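Local coordinates for arginine kinase (PDB 6VVG), which is the granulovirus protein kinase PK-1, which holds AMP in its nucleotide pocket and probably transfers phosphate from ATP to serine or threonine side chains of proteins, at residues V202-L207 with P240-V245; D195-G200 with R255-D260. One frame throughout, in Å; residues are numbered along the deposited sequence.

Interaction 1 (V202-L207 with P240-V245)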
loop_
_atom_site.group_PDB
_atom_site.type_symbol
_atom_site.label_atom_id
_atom_site.label_comp_id
_atom_site.label_asym_id
_atom_site.label_seq_id
_atom_site.Cartn_x
_atom_site.Cartn_y
_atom_site.Cartn_z
ATOM N N VAL A 202 5.042 24.478 3.921
ATOM C CA VAL A 202 6.392 24.504 3.365
ATOM C C VAL A 202 6.586 25.743 2.501
ATOM O O VAL A 202 7.624 26.412 2.578
ATOM C CB VAL A 202 6.666 23.215 2.568
ATOM C CG1 VAL A 202 7.997 23.308 1.840
ATOM C CG2 VAL A 202 6.631 22.006 3.488
ATOM N N ALA A 203 5.599 26.066 1.662
ATOM C CA ALA A 203 5.722 27.222 0.780
ATOM C C ALA A 203 5.846 28.506 1.588
ATOM O O ALA A 203 6.688 29.364 1.296
ATOM C CB ALA A 203 4.521 27.285 -0.168
ATOM N N TYR A 204 5.014 28.654 2.619
ATOM C CA TYR A 204 5.127 29.828 3.476
ATOM C C TYR A 204 6.503 29.899 4.125
ATOM O O TYR A 204 7.088 30.980 4.247
ATOM C CB TYR A 204 4.038 29.814 4.548
ATOM C CG TYR A 204 3.881 31.150 5.240
ATOM C CD1 TYR A 204 4.785 31.566 6.216
ATOM C CD2 TYR A 204 2.844 32.006 4.905
ATOM C CE1 TYR A 204 4.651 32.796 6.836
ATOM C CE2 TYR A 204 2.699 33.231 5.526
ATOM C CZ TYR A 204 3.603 33.620 6.488
ATOM O OH TYR A 204 3.456 34.842 7.104
ATOM N N GLU A 205 7.039 28.751 4.537
ATOM C CA GLU A 205 8.295 28.741 5.277
ATOM C C GLU A 205 9.469 29.109 4.379
ATOM O O GLU A 205 10.318 29.921 4.761
ATOM C CB GLU A 205 8.505 27.373 5.922
ATOM C CG GLU A 205 7.577 27.132 7.104
ATOM C CD GLU A 205 7.754 25.770 7.735
ATOM O OE1 GLU A 205 7.722 24.764 6.995
ATOM O OE2 GLU A 205 7.920 25.709 8.972
ATOM N N ILE A 206 9.542 28.530 3.178
ATOM C CA ILE A 206 10.680 28.860 2.326
ATOM C C ILE A 206 10.565 30.283 1.795
ATOM O O ILE A 206 11.580 30.962 1.599
ATOM C CB ILE A 206 10.851 27.853 1.174
ATOM C CG1 ILE A 206 9.591 27.754 0.318
ATOM C CG2 ILE A 206 11.249 26.492 1.720
ATOM C CD1 ILE A 206 9.785 26.882 -0.919
ATOM N N LEU A 207 9.343 30.762 1.549
ATOM C CA LEU A 207 9.183 32.118 1.032
ATOM C C LEU A 207 9.512 33.156 2.095
ATOM O O LEU A 207 10.170 34.164 1.805
ATOM C CB LEU A 207 7.758 32.321 0.517
ATOM C CG LEU A 207 7.438 31.733 -0.857
ATOM C CD1 LEU A 207 5.931 31.712 -1.094
ATOM C CD2 LEU A 207 8.147 32.510 -1.953
ATOM N N PRO A 240 0.030 36.160 8.351
ATOM C CA PRO A 240 0.854 37.354 8.124
ATOM C C PRO A 240 1.271 37.494 6.666
ATOM O O PRO A 240 1.625 36.519 6.000
ATOM C CB PRO A 240 2.070 37.133 9.032
ATOM C CG PRO A 240 1.593 36.184 10.102
ATOM C CD PRO A 240 0.566 35.300 9.426
ATOM N N THR A 241 1.237 38.732 6.179
ATOM C CA THR A 241 1.797 39.035 4.871
ATOM C C THR A 241 3.302 38.788 4.880
ATOM O O THR A 241 3.993 39.107 5.851
ATOM C CB THR A 241 1.511 40.490 4.492
ATOM O OG1 THR A 241 0.095 40.711 4.462
ATOM C CG2 THR A 241 2.105 40.816 3.129
ATOM N N ILE A 242 3.809 38.213 3.793
ATOM C CA ILE A 242 5.246 38.041 3.601
ATOM C C ILE A 242 5.747 39.298 2.900
ATOM O O ILE A 242 5.484 39.502 1.713
ATOM C CB ILE A 242 5.569 36.778 2.797
ATOM C CG1 ILE A 242 4.849 35.576 3.406
ATOM C CG2 ILE A 242 7.072 36.542 2.777
ATOM C CD1 ILE A 242 4.951 34.312 2.577
ATOM N N GLU A 243 6.469 40.141 3.638
ATOM C CA GLU A 243 6.664 41.524 3.209
ATOM C C GLU A 243 7.428 41.606 1.892
ATOM O O GLU A 243 7.042 42.355 0.987
ATOM C CB GLU A 243 7.391 42.307 4.304
ATOM C CG GLU A 243 7.368 43.820 4.128
ATOM C CD GLU A 243 5.962 44.393 4.040
ATOM O OE1 GLU A 243 4.993 43.675 4.365
ATOM O OE2 GLU A 243 5.828 45.571 3.647
ATOM N N HIS A 244 8.515 40.852 1.761
ATOM C CA HIS A 244 9.449 41.037 0.653
ATOM C C HIS A 244 9.342 39.932 -0.399
ATOM O O HIS A 244 10.335 39.530 -1.016
ATOM C CB HIS A 244 10.885 41.145 1.167
ATOM C CG HIS A 244 11.091 42.257 2.151
ATOM N ND1 HIS A 244 10.547 43.509 1.972
ATOM C CD2 HIS A 244 11.763 42.302 3.327
ATOM C CE1 HIS A 244 10.878 44.281 2.993
ATOM N NE2 HIS A 244 11.618 43.574 3.827
ATOM N N VAL A 245 8.128 39.447 -0.636
ATOM C CA VAL A 245 7.822 38.617 -1.790
ATOM C C VAL A 245 6.617 39.230 -2.493
ATOM O O VAL A 245 5.941 40.110 -1.960
ATOM C CB VAL A 245 7.553 37.142 -1.419
ATOM C CG1 VAL A 245 8.719 36.577 -0.620
ATOM C CG2 VAL A 245 6.249 37.006 -0.661
#

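Interaction 2 (D195-G200 with R255-D260)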
loop_
_atom_site.group_PDB
_atom_site.type_symbol
_atom_site.label_atom_id
_atom_site.label_comp_id
_atom_site.label_asym_id
_atom_site.label_seq_id
_atom_site.Cartn_x
_atom_site.Cartn_y
_atom_site.Cartn_z
ATOM N N ASP A 195 -1.746 16.437 2.282
ATOM C CA ASP A 195 -0.452 16.784 1.707
ATOM C C ASP A 195 -0.434 18.228 1.228
ATOM O O ASP A 195 0.555 18.944 1.423
ATOM C CB ASP A 195 -0.124 15.837 0.550
ATOM C CG ASP A 195 0.394 14.488 1.018
ATOM O OD1 ASP A 195 0.705 14.347 2.217
ATOM O OD2 ASP A 195 0.493 13.567 0.181
ATOM N N TRP A 196 -1.518 18.676 0.590
ATOM C CA TRP A 196 -1.529 20.023 0.030
ATOM C C TRP A 196 -1.413 21.076 1.123
ATOM O O TRP A 196 -0.740 22.096 0.938
ATOM C CB TRP A 196 -2.794 20.232 -0.804
ATOM C CG TRP A 196 -2.838 19.335 -2.009
ATOM C CD1 TRP A 196 -3.922 18.662 -2.494
ATOM C CD2 TRP A 196 -1.742 19.002 -2.873
ATOM N NE1 TRP A 196 -3.569 17.940 -3.609
ATOM C CE2 TRP A 196 -2.236 18.130 -3.861
ATOM C CE3 TRP A 196 -0.390 19.362 -2.910
ATOM C CZ2 TRP A 196 -1.428 17.613 -4.871
ATOM C CZ3 TRP A 196 0.409 18.846 -3.911
ATOM C CH2 TRP A 196 -0.112 17.983 -4.880
ATOM N N TRP A 197 -2.057 20.849 2.270
ATOM C CA TRP A 197 -1.912 21.778 3.388
ATOM C C TRP A 197 -0.460 21.857 3.841
ATOM O O TRP A 197 0.083 22.948 4.046
ATOM C CB TRP A 197 -2.812 21.352 4.549
ATOM C CG TRP A 197 -2.703 22.233 5.755
ATOM C CD1 TRP A 197 -1.796 22.127 6.769
ATOM C CD2 TRP A 197 -3.541 23.348 6.081
ATOM N NE1 TRP A 197 -2.013 23.111 7.703
ATOM C CE2 TRP A 197 -3.078 23.875 7.304
ATOM C CE3 TRP A 197 -4.632 23.955 5.456
ATOM C CZ2 TRP A 197 -3.673 24.975 7.914
ATOM C CZ3 TRP A 197 -5.222 25.049 6.063
ATOM C CH2 TRP A 197 -4.741 25.546 7.281
ATOM N N ALA A 198 0.188 20.701 3.998
ATOM C CA ALA A 198 1.598 20.691 4.372
ATOM C C ALA A 198 2.447 21.398 3.323
ATOM O O ALA A 198 3.397 22.113 3.662
ATOM C CB ALA A 198 2.078 19.253 4.573
ATOM N N VAL A 199 2.127 21.205 2.042
ATOM C CA VAL A 199 2.817 21.955 0.997
ATOM C C VAL A 199 2.657 23.450 1.234
ATOM O O VAL A 199 3.607 24.227 1.082
ATOM C CB VAL A 199 2.297 21.549 -0.395
ATOM C CG1 VAL A 199 2.790 22.539 -1.444
ATOM C CG2 VAL A 199 2.732 20.134 -0.736
ATOM N N GLY A 200 1.451 23.875 1.613
ATOM C CA GLY A 200 1.235 25.279 1.914
ATOM C C GLY A 200 2.130 25.781 3.029
ATOM O O GLY A 200 2.688 26.876 2.945
ATOM N N ARG A 255 -4.279 31.417 0.084
ATOM C CA ARG A 255 -5.253 30.462 -0.434
ATOM C C ARG A 255 -4.820 29.024 -0.197
ATOM O O ARG A 255 -5.677 28.140 -0.116
ATOM C CB ARG A 255 -5.489 30.722 -1.927
ATOM C CG ARG A 255 -6.050 32.123 -2.195
ATOM C CD ARG A 255 -6.427 32.375 -3.655
ATOM N NE ARG A 255 -6.962 33.726 -3.828
ATOM C CZ ARG A 255 -8.255 34.011 -3.950
ATOM N NH1 ARG A 255 -9.156 33.038 -3.938
ATOM N NH2 ARG A 255 -8.648 35.270 -4.095
ATOM N N MET A 256 -3.517 28.771 -0.058
ATOM C CA MET A 256 -3.079 27.426 0.302
ATOM C C MET A 256 -3.493 27.073 1.727
ATOM O O MET A 256 -3.733 25.899 2.027
ATOM C CB MET A 256 -1.562 27.303 0.163
ATOM C CG MET A 256 -1.048 27.229 -1.261
ATOM S SD MET A 256 -1.552 25.747 -2.153
ATOM C CE MET A 256 -0.774 24.458 -1.176
ATOM N N LEU A 257 -3.581 28.069 2.614
ATOM C CA LEU A 257 -3.781 27.830 4.039
ATOM C C LEU A 257 -5.115 28.373 4.538
ATOM O O LEU A 257 -5.293 28.558 5.748
ATOM C CB LEU A 257 -2.625 28.434 4.840
ATOM C CG LEU A 257 -1.269 27.819 4.482
ATOM C CD1 LEU A 257 -0.099 28.545 5.110
ATOM C CD2 LEU A 257 -1.262 26.334 4.887
ATOM N N ALA A 258 -6.060 28.618 3.635
ATOM C CA ALA A 258 -7.405 29.002 4.038
ATOM C C ALA A 258 -7.986 27.961 4.986
ATOM O O ALA A 258 -7.993 26.765 4.686
ATOM C CB ALA A 258 -8.298 29.151 2.806
ATOM N N LEU A 259 -8.467 28.421 6.143
ATOM C CA LEU A 259 -9.089 27.503 7.092
ATOM C C LEU A 259 -10.233 26.737 6.437
ATOM O O LEU A 259 -10.321 25.509 6.551
ATOM C CB LEU A 259 -9.592 28.271 8.313
ATOM C CG LEU A 259 -10.430 27.456 9.301
ATOM C CD1 LEU A 259 -9.638 26.250 9.794
ATOM C CD2 LEU A 259 -10.892 28.319 10.468
ATOM N N ASP A 260 -11.122 27.453 5.751
ATOM C CA ASP A 260 -12.248 26.844 5.051
ATOM C C ASP A 260 -11.751 26.197 3.765
ATOM O O ASP A 260 -11.216 26.883 2.886
ATOM C CB ASP A 260 -13.303 27.910 4.752
ATOM C CG ASP A 260 -14.596 27.328 4.211
ATOM O OD1 ASP A 260 -14.611 26.152 3.789
ATOM O OD2 ASP A 260 -15.606 28.062 4.205
#

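Interaction 1 (V202-L207 with P240-V245)
The phenol of Tyr204 reaches out from its helix to the extended run at 240-242, where its OH donates a hydrogen bond to Pro240 O (2.7 Å). The oxygen sits at the edge of the ring, in its plane, yet seen from the carbonyl the hydroxyl lies well above the peptide plane, with a C=O...OH angle of 118°. The proline side chain stands roughly perpendicular to the tyrosine side chain, with Pro240 CB 3.3 Å from Tyr204 OH. One face of the same ring is covered by Ile242: its CD1 makes a CH-pi contact 4.0 Å from the ring centroid, somewhat toward the rim, and CG1 comes to 3.8 Å from Tyr204 CE2. With CG swung opposite the backbone N (chi1 -166°), the tyrosine extends off the helix toward 240-242. Ile242 CD1 also meets Leu207 CB at 4.0 Å, wedged between the two helix residues. At the far end of the beta turn, Val245 CG1 lies 3.7 Å from Leu207 O. This type I turn, from Ile242 to Val245, presents both branched side chains to the helix, and Asn250 OD1 accepts a bond from Ile242 N. Val253, on helix 247-256, packs against both Tyr204 and Leu207. This is the C-terminal lobe of a protein kinase, where the end of the central αF helix (192-208) packs against the loop running from αG to αH.

Interaction 2 (D195-G200 with R255-D260)
The six-membered ring of Trp197 carries Leu257 CD2 on one face, 3.9 Å from the ring centroid and almost directly over its centre, just 10° off the normal: a CH-pi contact. At the edge, in the ring plane, Ala258 O lies 3.5 Å from Trp197 CZ3. Leu257 O stands above the plane, on the same side as its own CD2, and approaches Trp197 CH2 to 3.4 Å. Tyr235 also meets this indole, the planes inclined to each other, while Pro182 and Phe213 add to its packing. Trp197 CB starts out directed away from 255-260, but the first torsion is fully extended (chi1 179°), which carries the indole back beside the chain that leaves helix 247-256. Gly200, lacking a side chain, lets the backbones close to 5.1 Å between its CA and that of Met256. Met256 bends at chi2 and chi3 and tucks its methyl CE against the helix backbone, tightly at 3.2 Å from Trp196 O, an oxygen already accepting from Gly200 N; Val199 CG1 flanks the methyl at 4.1 Å. The Asp195 carboxylate accepts hydrogen bonds from the backbone N of His139 and Asn140, tying the helix to the catalytic loop. Asp195, Trp197 and Gly200 form the DxWxxG signature of the kinase αF helix, packed here on the end of αH and the turn that follows it.

How the interactions relate
Both contacts use helix 192-208, the long αF helix at the core of the kinase C-terminal lobe, and their centres lie 13 Å apart. Interaction 2 takes its earlier part, 195-200, and interaction 1 the later 202-207. Along the chain, the partners come in the reverse order: the later helix part meets the earlier partner, 240-245, and the earlier part the later one, 255-260, so interaction 1 falls within the span that interaction 2 closes. Helix 247-256 bridges the two partner segments. The helix is thereby packed at two levels, one buried, the other partly exposed, both away from the AMP pocket.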